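Local coordinates for pili retraction protein PilT (Thermus thermophilus, PDB 5FL3) that is a nucleotide-binding protein that probably hydrolyses ATP to drive retraction of type IV pili, at residues A[80-83]-A[89-92]; A[174-177]-A[182-185]; A[265-270]-A[302-307]; A[297-302]-A[310-315]. One frame throughout, in Å; residues are numbered along the deposited sequence.

Contact 1 (A[80-83]-A[89-92]); sequences FAYT and RFRC
Cys92 lies over one face of the Phe80 ring, its CB 3.5 Å from Phe80 CZ and the line from CB to the ring centroid only 18° off the normal, a CH-pi contact offset toward the rim. The sulfur sits more obliquely, with Cys92 SG 4.4 Å from the centroid of the Phe80 ring. A first torsion that places CG of Phe80 between its backbone N and carbonyl carbon (chi1 66°) swings the ring across to the partner strand. Tyr82 and Phe90 run side by side: Phe90 CD2 approaches the edge of the tyrosine ring, 3.8 Å from Tyr82 CD2, while Tyr82 O faces the edge of the Phe90 ring. On the other side of the sheet the Arg91 guanidinium lays one face over Ala81 and forms a salt bridge through NE to Asp79.

Beneath the side chains, Phe80 with Cys92 and Tyr82 with Phe90 are hydrogen-bonded antiparallel pairs of the hairpin 78-84/88-97; Phe80 N reaches Cys92 O at 2.8 Å and Tyr82 N reaches Phe90 O at 2.9 Å. With only a methyl in place of the Phe80 ring, as in an alanine, Cys92 CB and SG would probably lose their aromatic partner and a gap would open on this face. The chemistry thus divides the hairpin into a largely apolar face, where helix 11-21 meets Tyr82 and Phe90, and a face carrying the charges of Arg89 and Arg91.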
loop_
_atom_site.group_PDB
_atom_site.type_symbol
_atom_site.label_atom_id
_atom_site.label_comp_id
_atom_site.label_asym_id
_atom_site.label_seq_id
_atom_site.Cartn_x
_atom_site.Cartn_y
_atom_site.Cartn_z
ATOM N N PHE A 80 -14.280 10.382 -11.789
ATOM C CA PHE A 80 -15.499 10.595 -10.998
ATOM C C PHE A 80 -15.887 9.425 -10.065
ATOM O O PHE A 80 -15.558 8.259 -10.310
ATOM C CB PHE A 80 -16.677 10.924 -11.937
ATOM C CG PHE A 80 -17.086 9.782 -12.836
ATOM C CD1 PHE A 80 -16.466 9.588 -14.070
ATOM C CD2 PHE A 80 -18.081 8.893 -12.445
ATOM C CE1 PHE A 80 -16.830 8.538 -14.890
ATOM C CE2 PHE A 80 -18.445 7.841 -13.265
ATOM C CZ PHE A 80 -17.811 7.666 -14.491
ATOM N N ALA A 81 -16.597 9.755 -8.990
ATOM C CA ALA A 81 -17.106 8.747 -8.062
ATOM C C ALA A 81 -18.449 8.184 -8.512
ATOM O O ALA A 81 -19.264 8.875 -9.110
ATOM C CB ALA A 81 -17.233 9.331 -6.663
ATOM N N TYR A 82 -18.687 6.920 -8.210
ATOM C CA TYR A 82 -19.965 6.320 -8.520
ATOM C C TYR A 82 -20.274 5.226 -7.509
ATOM O O TYR A 82 -19.408 4.421 -7.166
ATOM C CB TYR A 82 -19.972 5.773 -9.940
ATOM C CG TYR A 82 -21.162 4.891 -10.221
ATOM C CD1 TYR A 82 -22.405 5.441 -10.525
ATOM C CD2 TYR A 82 -21.047 3.508 -10.180
ATOM C CE1 TYR A 82 -23.494 4.637 -10.769
ATOM C CE2 TYR A 82 -22.131 2.696 -10.426
ATOM C CZ TYR A 82 -23.352 3.264 -10.719
ATOM O OH TYR A 82 -24.428 2.444 -10.967
ATOM N N THR A 83 -21.509 5.199 -7.021
ATOM C CA THR A 83 -21.862 4.224 -6.000
ATOM C C THR A 83 -23.038 3.334 -6.379
ATOM O O THR A 83 -24.058 3.812 -6.862
ATOM C CB THR A 83 -22.193 4.922 -4.704
ATOM O OG1 THR A 83 -21.242 5.966 -4.497
ATOM C CG2 THR A 83 -22.142 3.934 -3.546
ATOM N N ARG A 89 -18.372 1.214 -3.664
ATOM C CA ARG A 89 -18.017 2.556 -4.107
ATOM C C ARG A 89 -16.880 2.447 -5.098
ATOM O O ARG A 89 -15.908 1.706 -4.856
ATOM C CB ARG A 89 -17.601 3.447 -2.940
ATOM C CG ARG A 89 -18.604 3.537 -1.805
ATOM C CD ARG A 89 -18.497 4.884 -1.125
ATOM N NE ARG A 89 -19.258 4.943 0.119
ATOM C CZ ARG A 89 -19.359 6.029 0.885
ATOM N NH1 ARG A 89 -18.759 7.168 0.528
ATOM N NH2 ARG A 89 -20.071 5.984 2.007
ATOM N N PHE A 90 -17.010 3.190 -6.201
ATOM C CA PHE A 90 -16.041 3.206 -7.295
ATOM C C PHE A 90 -15.493 4.598 -7.521
ATOM O O PHE A 90 -16.220 5.578 -7.427
ATOM C CB PHE A 90 -16.668 2.724 -8.617
ATOM C CG PHE A 90 -17.303 1.359 -8.550
ATOM C CD1 PHE A 90 -16.549 0.210 -8.797
ATOM C CD2 PHE A 90 -18.656 1.221 -8.262
ATOM C CE1 PHE A 90 -17.134 -1.065 -8.748
ATOM C CE2 PHE A 90 -19.254 -0.052 -8.201
ATOM C CZ PHE A 90 -18.485 -1.194 -8.443
ATOM N N ARG A 91 -14.206 4.691 -7.832
ATOM C CA ARG A 91 -13.696 5.866 -8.511
ATOM C C ARG A 91 -13.495 5.445 -9.962
ATOM O O ARG A 91 -13.019 4.350 -10.234
ATOM C CB ARG A 91 -12.398 6.384 -7.882
ATOM C CG ARG A 91 -12.588 7.192 -6.599
ATOM C CD ARG A 91 -11.775 8.493 -6.627
ATOM N NE ARG A 91 -12.358 9.473 -7.544
ATOM C CZ ARG A 91 -13.119 10.506 -7.178
ATOM N NH1 ARG A 91 -13.375 10.728 -5.897
ATOM N NH2 ARG A 91 -13.614 11.333 -8.100
ATOM N N CYS A 92 -13.887 6.305 -10.893
ATOM C CA CYS A 92 -13.938 5.931 -12.298
ATOM C C CYS A 92 -13.157 6.892 -13.165
ATOM O O CYS A 92 -13.250 8.109 -13.013
ATOM C CB CYS A 92 -15.393 5.865 -12.787
ATOM S SG CYS A 92 -16.440 4.844 -11.740
#

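Contact 2 (A[174-177]-A[182-185]); sequences FLHK and LVVQ
Gln185 and His176 stand at about a right angle to each other, with the amide and imidazole planes 56° apart. The amide meets the ring at its edge, Gln185 NE2 being 3.6 Å from His176 CD2; its polar atoms both bond to the loop backbone, and NE2 also donates to Glu169 OE2. Gln185 NE2 donates to Phe174 O at 3.1 Å, nearly in line with that carbonyl, and Gln185 OE1 accepts from His176 N at 3.0 Å in an almost straight bond (171°). With its chain extended beyond CG (chi2 -172°), the glutamine spans the gap from strand 182-187 to the loop. Val183 comes at the histidine obliquely, its CG1 3.7 Å from His176 CB, while His176 also leans on Ile154 of helix 146-160. The Phe174 side chain lies beside Ser147 and Thr148, which bind ADP.

A leucine in place of Gln185 would probably leave Phe174 O and His176 N without these mates and the loop backbone freer to shift. Using both ends of one amide fixes which end carries the nitrogen and ties the loop to an outer strand of the mixed sheet.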
loop_
_atom_site.group_PDB
_atom_site.type_symbol
_atom_site.label_atom_id
_atom_site.label_comp_id
_atom_site.label_asym_id
_atom_site.label_seq_id
_atom_site.Cartn_x
_atom_site.Cartn_y
_atom_site.Cartn_z
ATOM N N PHE A 174 -9.039 2.713 0.949
ATOM C CA PHE A 174 -9.946 2.171 1.959
ATOM C C PHE A 174 -10.678 3.288 2.686
ATOM O O PHE A 174 -10.069 4.309 3.022
ATOM C CB PHE A 174 -9.179 1.329 2.969
ATOM C CG PHE A 174 -8.699 0.035 2.418
ATOM C CD1 PHE A 174 -9.508 -1.090 2.462
ATOM C CD2 PHE A 174 -7.443 -0.062 1.846
ATOM C CE1 PHE A 174 -9.069 -2.287 1.948
ATOM C CE2 PHE A 174 -7.000 -1.254 1.330
ATOM C CZ PHE A 174 -7.811 -2.368 1.376
ATOM N N LEU A 175 -11.976 3.095 2.925
ATOM C CA LEU A 175 -12.770 4.035 3.722
ATOM C C LEU A 175 -12.909 3.558 5.171
ATOM O O LEU A 175 -13.405 2.458 5.439
ATOM C CB LEU A 175 -14.147 4.231 3.105
ATOM C CG LEU A 175 -14.096 4.905 1.746
ATOM C CD1 LEU A 175 -15.467 4.842 1.084
ATOM C CD2 LEU A 175 -13.605 6.343 1.889
ATOM N N HIS A 176 -12.460 4.387 6.103
ATOM C CA HIS A 176 -12.578 4.069 7.520
ATOM C C HIS A 176 -13.751 4.802 8.119
ATOM O O HIS A 176 -13.984 5.978 7.813
ATOM C CB HIS A 176 -11.316 4.452 8.287
ATOM C CG HIS A 176 -10.091 3.726 7.843
ATOM N ND1 HIS A 176 -9.712 2.513 8.375
ATOM C CD2 HIS A 176 -9.149 4.045 6.925
ATOM C CE1 HIS A 176 -8.584 2.120 7.808
ATOM N NE2 HIS A 176 -8.225 3.030 6.921
ATOM N N LYS A 177 -14.496 4.119 8.973
ATOM C CA LYS A 177 -15.495 4.821 9.753
ATOM C C LYS A 177 -14.897 5.161 11.122
ATOM O O LYS A 177 -13.873 4.614 11.514
ATOM C CB LYS A 177 -16.776 3.998 9.872
ATOM C CG LYS A 177 -16.601 2.688 10.566
ATOM C CD LYS A 177 -17.861 1.857 10.485
ATOM C CE LYS A 177 -17.709 0.559 11.277
ATOM N NZ LYS A 177 -17.672 0.810 12.756
ATOM N N LEU A 182 -10.757 9.287 15.668
ATOM C CA LEU A 182 -11.157 10.059 14.501
ATOM C C LEU A 182 -10.242 9.665 13.345
ATOM O O LEU A 182 -9.034 9.519 13.510
ATOM C CB LEU A 182 -11.065 11.559 14.749
ATOM C CG LEU A 182 -11.945 12.147 15.836
ATOM C CD1 LEU A 182 -11.695 13.657 15.926
ATOM C CD2 LEU A 182 -13.387 11.847 15.521
ATOM N N VAL A 183 -10.825 9.463 12.177
ATOM C CA VAL A 183 -10.044 9.152 11.004
ATOM C C VAL A 183 -10.396 10.183 9.949
ATOM O O VAL A 183 -11.489 10.164 9.396
ATOM C CB VAL A 183 -10.307 7.724 10.502
ATOM C CG1 VAL A 183 -9.329 7.362 9.394
ATOM C CG2 VAL A 183 -10.140 6.767 11.632
ATOM N N VAL A 184 -9.469 11.108 9.721
ATOM C CA VAL A 184 -9.640 12.208 8.791
ATOM C C VAL A 184 -8.883 11.831 7.545
ATOM O O VAL A 184 -7.659 11.721 7.577
ATOM C CB VAL A 184 -9.097 13.527 9.367
ATOM C CG1 VAL A 184 -9.091 14.618 8.316
ATOM C CG2 VAL A 184 -9.915 13.949 10.589
ATOM N N GLN A 185 -9.609 11.622 6.447
ATOM C CA GLN A 185 -8.997 11.171 5.192
ATOM C C GLN A 185 -9.116 12.215 4.081
ATOM O O GLN A 185 -10.208 12.610 3.658
ATOM C CB GLN A 185 -9.613 9.847 4.747
ATOM C CG GLN A 185 -9.665 8.809 5.864
ATOM C CD GLN A 185 -10.098 7.460 5.349
ATOM O OE1 GLN A 185 -11.232 7.031 5.570
ATOM N NE2 GLN A 185 -9.203 6.789 4.636
#

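Contact 3 (A[265-270]-A[302-307]); sequences LLAESL and ELLKDE
Ala267 meets Leu304 and Lys305 through a single methyl group: its CB is 3.7 Å from Leu304 CB and 3.8 Å from Lys305 CB. So small a side chain lets the two backbones come close, with Ala267 CA only 5.3 Å from Leu304 CA. The leucine then reaches past the alanine, and Leu304 CD2 lies 3.9 Å from Ala267 CA while touching Leu270 CD2 at 3.7 Å. These two leucine side chains cross at about a right angle, and their CD2 methyls do the touching. Leu270, the first residue to leave helical angles after helix 259-269, has CG anti to the backbone N (chi1 -168°), which brings its CD2 to Leu304.

No hydrogen bond runs between the two segments themselves; polar ties come from their flanks. Arg301, one turn before Lys305, bonds through NE to Ala267 O, and Arg263 bonds through NH1 to Leu304 O, each helix thus sending an arginine to a carbonyl of the other. Ile247 of helix 243-251 and Ile313 of helix 313-318 extend the apolar surroundings of Leu304. The arrangement is close helix-helix packing over an alanine, and it joins helix 298-305, which follows the final strand 287-295 of the mixed sheet, to a helix that leads directly into strand 270-280, the neighbour of 287-295 in the mixed sheet of this P-loop NTPase fold.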
loop_
_atom_site.group_PDB
_atom_site.type_symbol
_atom_site.label_atom_id
_atom_site.label_comp_id
_atom_site.label_asym_id
_atom_site.label_seq_id
_atom_site.Cartn_x
_atom_site.Cartn_y
_atom_site.Cartn_z
ATOM N N LEU A 265 18.665 11.736 12.029
ATOM C CA LEU A 265 17.219 11.898 11.979
ATOM C C LEU A 265 16.528 10.562 11.731
ATOM O O LEU A 265 15.567 10.215 12.423
ATOM C CB LEU A 265 16.832 12.914 10.906
ATOM C CG LEU A 265 15.352 13.258 10.763
ATOM C CD1 LEU A 265 14.758 13.793 12.061
ATOM C CD2 LEU A 265 15.162 14.260 9.639
ATOM N N LEU A 266 17.023 9.802 10.758
ATOM C CA LEU A 266 16.394 8.529 10.447
ATOM C C LEU A 266 16.499 7.543 11.619
ATOM O O LEU A 266 15.494 6.950 12.029
ATOM C CB LEU A 266 16.994 7.929 9.182
ATOM C CG LEU A 266 16.402 6.593 8.705
ATOM C CD1 LEU A 266 14.888 6.632 8.595
ATOM C CD2 LEU A 266 17.015 6.217 7.382
ATOM N N ALA A 267 17.696 7.405 12.186
ATOM C CA ALA A 267 17.912 6.442 13.264
ATOM C C ALA A 267 17.029 6.698 14.490
ATOM O O ALA A 267 16.516 5.748 15.093
ATOM C CB ALA A 267 19.375 6.426 13.673
ATOM N N GLU A 268 16.831 7.959 14.863
ATOM C CA GLU A 268 16.135 8.201 16.123
ATOM C C GLU A 268 14.606 8.106 15.979
ATOM O O GLU A 268 13.922 7.664 16.911
ATOM C CB GLU A 268 16.552 9.548 16.728
ATOM C CG GLU A 268 16.063 10.812 16.023
ATOM C CD GLU A 268 16.550 12.094 16.727
ATOM O OE1 GLU A 268 16.527 12.159 17.987
ATOM O OE2 GLU A 268 16.973 13.036 16.016
ATOM N N SER A 269 14.076 8.455 14.806
ATOM C CA SER A 269 12.622 8.426 14.587
ATOM C C SER A 269 12.045 7.137 13.931
ATOM O O SER A 269 10.836 6.922 13.959
ATOM C CB SER A 269 12.216 9.645 13.753
ATOM O OG SER A 269 13.123 9.841 12.681
ATOM N N LEU A 270 12.884 6.273 13.363
ATOM C CA LEU A 270 12.376 5.023 12.781
ATOM C C LEU A 270 11.877 4.054 13.852
ATOM O O LEU A 270 12.460 3.970 14.932
ATOM C CB LEU A 270 13.454 4.343 11.935
ATOM C CG LEU A 270 13.002 3.195 11.033
ATOM C CD1 LEU A 270 11.862 3.635 10.124
ATOM C CD2 LEU A 270 14.144 2.646 10.197
ATOM N N GLU A 302 21.873 2.110 16.238
ATOM C CA GLU A 302 23.312 2.281 16.075
ATOM C C GLU A 302 23.723 2.023 14.642
ATOM O O GLU A 302 24.418 2.824 14.033
ATOM C CB GLU A 302 24.070 1.331 16.999
ATOM C CG GLU A 302 23.762 1.540 18.442
ATOM C CD GLU A 302 24.037 2.966 18.857
ATOM O OE1 GLU A 302 24.967 3.581 18.279
ATOM O OE2 GLU A 302 23.316 3.475 19.748
ATOM N N LEU A 303 23.277 0.882 14.127
ATOM C CA LEU A 303 23.550 0.448 12.767
ATOM C C LEU A 303 23.122 1.483 11.731
ATOM O O LEU A 303 23.850 1.760 10.767
ATOM C CB LEU A 303 22.843 -0.880 12.503
ATOM C CG LEU A 303 23.585 -2.170 12.861
ATOM C CD1 LEU A 303 24.501 -2.016 14.079
ATOM C CD2 LEU A 303 22.577 -3.280 13.082
ATOM N N LEU A 304 21.924 2.031 11.935
ATOM C CA LEU A 304 21.389 3.094 11.096
ATOM C C LEU A 304 22.255 4.363 11.166
ATOM O O LEU A 304 22.602 4.976 10.152
ATOM C CB LEU A 304 19.945 3.412 11.518
ATOM C CG LEU A 304 18.747 2.704 10.860
ATOM C CD1 LEU A 304 18.985 1.240 10.663
ATOM C CD2 LEU A 304 17.490 2.905 11.695
ATOM N N LYS A 305 22.610 4.746 12.383
ATOM C CA LYS A 305 23.268 6.019 12.598
ATOM C C LYS A 305 24.716 5.980 12.095
ATOM O O LYS A 305 25.284 7.020 11.757
ATOM C CB LYS A 305 23.178 6.393 14.084
ATOM C CG LYS A 305 24.054 7.541 14.512
ATOM C CD LYS A 305 23.837 7.899 15.977
ATOM C CE LYS A 305 24.844 8.967 16.452
ATOM N NZ LYS A 305 26.173 9.002 15.705
ATOM N N ASP A 306 25.278 4.776 12.003
ATOM C CA ASP A 306 26.660 4.570 11.573
ATOM C C ASP A 306 26.736 3.887 10.209
ATOM O O ASP A 306 26.399 2.715 10.088
ATOM C CB ASP A 306 27.411 3.729 12.612
ATOM C CG ASP A 306 28.932 3.685 12.373
ATOM O OD1 ASP A 306 29.398 3.975 11.243
ATOM O OD2 ASP A 306 29.663 3.350 13.338
ATOM N N GLU A 307 27.219 4.605 9.199
ATOM C CA GLU A 307 27.269 4.081 7.835
ATOM C C GLU A 307 28.073 2.773 7.673
ATOM O O GLU A 307 27.762 1.943 6.810
ATOM C CB GLU A 307 27.828 5.148 6.894
ATOM C CG GLU A 307 28.279 4.603 5.560
ATOM C CD GLU A 307 28.585 5.697 4.561
ATOM O OE1 GLU A 307 28.577 6.891 4.948
ATOM O OE2 GLU A 307 28.830 5.361 3.380
#

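Contact 4 (A[297-302]-A[310-315]); sequences TPYVRE and TPQIKE. Unlike the reference sequence in segment 310-315: Thr310 (reference Met).
Two short consecutive helices, 298-305 and 313-318, fold back on each other at the border of the mixed sheet, and Val300 with Ile313 forms the apolar part of their joint. Val300 CG1 touches Ile313 CD1 at 3.7 Å, methyl against methyl, and the valine lies roughly perpendicular to the isoleucine. Leu294 of strand 287-295 packs against both residues and so places the joint beside the last strand.

Toward the surface, Tyr299 and Gln312 supply a second, looser link. The tyrosine points CG anti to its own backbone nitrogen (chi1 174°), which carries the hydroxyl toward the following helix, and Gln312 NE2 donates to Tyr299 OH at 3.4 Å. At an N-H...O angle of 134° this bond is bent and weak; the side chains cross at about a right angle, their planes 40° apart, and touch through OH and NE2.

The first helix is started by Thr297, whose OG1 accepts from Val300 N at 3.1 Å in a classic N-cap bond. That bond holds the turn from which Tyr299 and Val300 project. Between the helices, Thr310, a methionine in the reference sequence, bonds in this structure through OG1 to Leu303 O, closing the connecting loop back onto the end of helix 298-305. Taken together, this is a compact helix-loop-helix, capped at its start and packed through aliphatic side chains against an outer strand of the P-loop NTPase core.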
loop_
_atom_site.group_PDB
_atom_site.type_symbol
_atom_site.label_atom_id
_atom_site.label_comp_id
_atom_site.label_asym_id
_atom_site.label_seq_id
_atom_site.Cartn_x
_atom_site.Cartn_y
_atom_site.Cartn_z
ATOM N N THR A 297 15.163 -1.411 17.131
ATOM C CA THR A 297 15.690 -1.580 18.479
ATOM C C THR A 297 16.838 -0.581 18.725
ATOM O O THR A 297 17.322 0.060 17.776
ATOM C CB THR A 297 16.188 -3.012 18.681
ATOM O OG1 THR A 297 17.317 -3.240 17.837
ATOM C CG2 THR A 297 15.096 -4.005 18.320
ATOM N N PRO A 298 17.258 -0.417 19.995
ATOM C CA PRO A 298 18.434 0.415 20.269
ATOM C C PRO A 298 19.653 -0.004 19.461
ATOM O O PRO A 298 20.364 0.851 18.913
ATOM C CB PRO A 298 18.662 0.201 21.762
ATOM C CG PRO A 298 17.273 -0.018 22.317
ATOM C CD PRO A 298 16.527 -0.760 21.235
ATOM N N TYR A 299 19.881 -1.309 19.364
ATOM C CA TYR A 299 21.030 -1.798 18.617
ATOM C C TYR A 299 20.882 -1.440 17.134
ATOM O O TYR A 299 21.829 -0.959 16.518
ATOM C CB TYR A 299 21.211 -3.311 18.820
ATOM C CG TYR A 299 22.305 -3.908 17.955
ATOM C CD1 TYR A 299 23.652 -3.786 18.297
ATOM C CD2 TYR A 299 21.986 -4.593 16.793
ATOM C CE1 TYR A 299 24.652 -4.332 17.488
ATOM C CE2 TYR A 299 22.960 -5.142 15.987
ATOM C CZ TYR A 299 24.290 -5.010 16.326
ATOM O OH TYR A 299 25.230 -5.566 15.481
ATOM N N VAL A 300 19.692 -1.645 16.570
ATOM C CA VAL A 300 19.459 -1.346 15.157
ATOM C C VAL A 300 19.689 0.139 14.876
ATOM O O VAL A 300 20.167 0.519 13.805
ATOM C CB VAL A 300 18.030 -1.743 14.726
ATOM C CG1 VAL A 300 17.695 -1.191 13.340
ATOM C CG2 VAL A 300 17.878 -3.248 14.746
ATOM N N ARG A 301 19.368 0.979 15.854
ATOM C CA ARG A 301 19.528 2.416 15.680
ATOM C C ARG A 301 20.998 2.789 15.505
ATOM O O ARG A 301 21.325 3.670 14.716
ATOM C CB ARG A 301 18.907 3.174 16.855
ATOM C CG ARG A 301 17.403 3.113 16.860
ATOM C CD ARG A 301 16.772 4.086 17.840
ATOM N NE ARG A 301 15.394 4.360 17.438
ATOM C CZ ARG A 301 14.314 3.918 18.081
ATOM N NH1 ARG A 301 14.444 3.199 19.194
ATOM N NH2 ARG A 301 13.100 4.208 17.617
ATOM N N GLU A 302 21.873 2.110 16.238
ATOM C CA GLU A 302 23.312 2.281 16.075
ATOM C C GLU A 302 23.723 2.023 14.642
ATOM O O GLU A 302 24.418 2.824 14.033
ATOM C CB GLU A 302 24.070 1.331 16.999
ATOM C CG GLU A 302 23.762 1.540 18.442
ATOM C CD GLU A 302 24.037 2.966 18.857
ATOM O OE1 GLU A 302 24.967 3.581 18.279
ATOM O OE2 GLU A 302 23.316 3.475 19.748
ATOM N N THR A 310 25.930 -0.286 8.936
ATOM C CA THR A 310 24.566 -0.338 8.397
ATOM C C THR A 310 24.239 -1.664 7.694
ATOM O O THR A 310 23.129 -2.176 7.842
ATOM C CB THR A 310 24.300 0.830 7.427
ATOM O OG1 THR A 310 24.300 2.061 8.155
ATOM C CG2 THR A 310 22.954 0.669 6.751
ATOM N N PRO A 311 25.191 -2.233 6.932
ATOM C CA PRO A 311 24.829 -3.540 6.368
ATOM C C PRO A 311 24.632 -4.642 7.424
ATOM O O PRO A 311 23.964 -5.629 7.134
ATOM C CB PRO A 311 26.009 -3.850 5.452
ATOM C CG PRO A 311 26.521 -2.507 5.048
ATOM C CD PRO A 311 26.394 -1.678 6.284
ATOM N N GLN A 312 25.151 -4.453 8.635
ATOM C CA GLN A 312 24.904 -5.372 9.751
ATOM C C GLN A 312 23.435 -5.413 10.152
ATOM O O GLN A 312 23.065 -5.943 11.200
ATOM C CB GLN A 312 25.737 -4.986 10.971
ATOM C CG GLN A 312 27.211 -5.331 10.865
ATOM C CD GLN A 312 28.033 -4.657 11.952
ATOM O OE1 GLN A 312 29.077 -4.072 11.669
ATOM N NE2 GLN A 312 27.561 -4.732 13.202
ATOM N N ILE A 313 22.604 -4.829 9.306
ATOM C CA ILE A 313 21.171 -4.843 9.476
ATOM C C ILE A 313 20.655 -6.239 9.127
ATOM O O ILE A 313 19.745 -6.750 9.785
ATOM C CB ILE A 313 20.517 -3.705 8.615
ATOM C CG1 ILE A 313 19.447 -3.003 9.429
ATOM C CG2 ILE A 313 20.028 -4.176 7.254
ATOM C CD1 ILE A 313 19.982 -2.498 10.761
ATOM N N LYS A 314 21.287 -6.869 8.132
ATOM C CA LYS A 314 20.964 -8.230 7.714
ATOM C C LYS A 314 21.022 -9.183 8.894
ATOM O O LYS A 314 20.056 -9.881 9.214
ATOM C CB LYS A 314 21.930 -8.692 6.624
ATOM C CG LYS A 314 21.629 -10.074 6.057
ATOM C CD LYS A 314 22.399 -10.302 4.763
ATOM C CE LYS A 314 23.762 -10.919 5.007
ATOM N NZ LYS A 314 23.675 -12.405 5.137
ATOM N N GLU A 315 22.171 -9.179 9.555
ATOM C CA GLU A 315 22.433 -10.096 10.646
ATOM C C GLU A 315 21.455 -9.797 11.783
ATOM O O GLU A 315 20.900 -10.712 12.393
ATOM C CB GLU A 315 23.907 -9.987 11.083
ATOM C CG GLU A 315 24.944 -10.444 10.000
ATOM C CD GLU A 315 25.282 -9.381 8.907
ATOM O OE1 GLU A 315 24.729 -8.263 8.927
ATOM O OE2 GLU A 315 26.093 -9.678 7.997
#

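How the contacts relate
Along the chain, contact 1 closes before contact 2 opens, and both precede contacts 3 and 4, whose segments alternate. Contact 1 belongs to the six-stranded antiparallel sheet and contact 2 to the edge of the seven-stranded mixed sheet; their centres are about 17 Å apart, and Arg89 CD touches Leu175 CD1 at 3.8 Å, so the hairpin touches the loop that leads to the edge strand of the mixed sheet. Contacts 3 and 4 lie on the opposite side of the chain's centre from contact 1, with centres about 42 and 45 Å from it. Their own centres are about 9 Å apart, and they share helix 298-305 and Glu302. Of the four, contact 2 comes close to ADP, through Phe174, whereas contacts 3 and 4 pack helices away from the annotated sites.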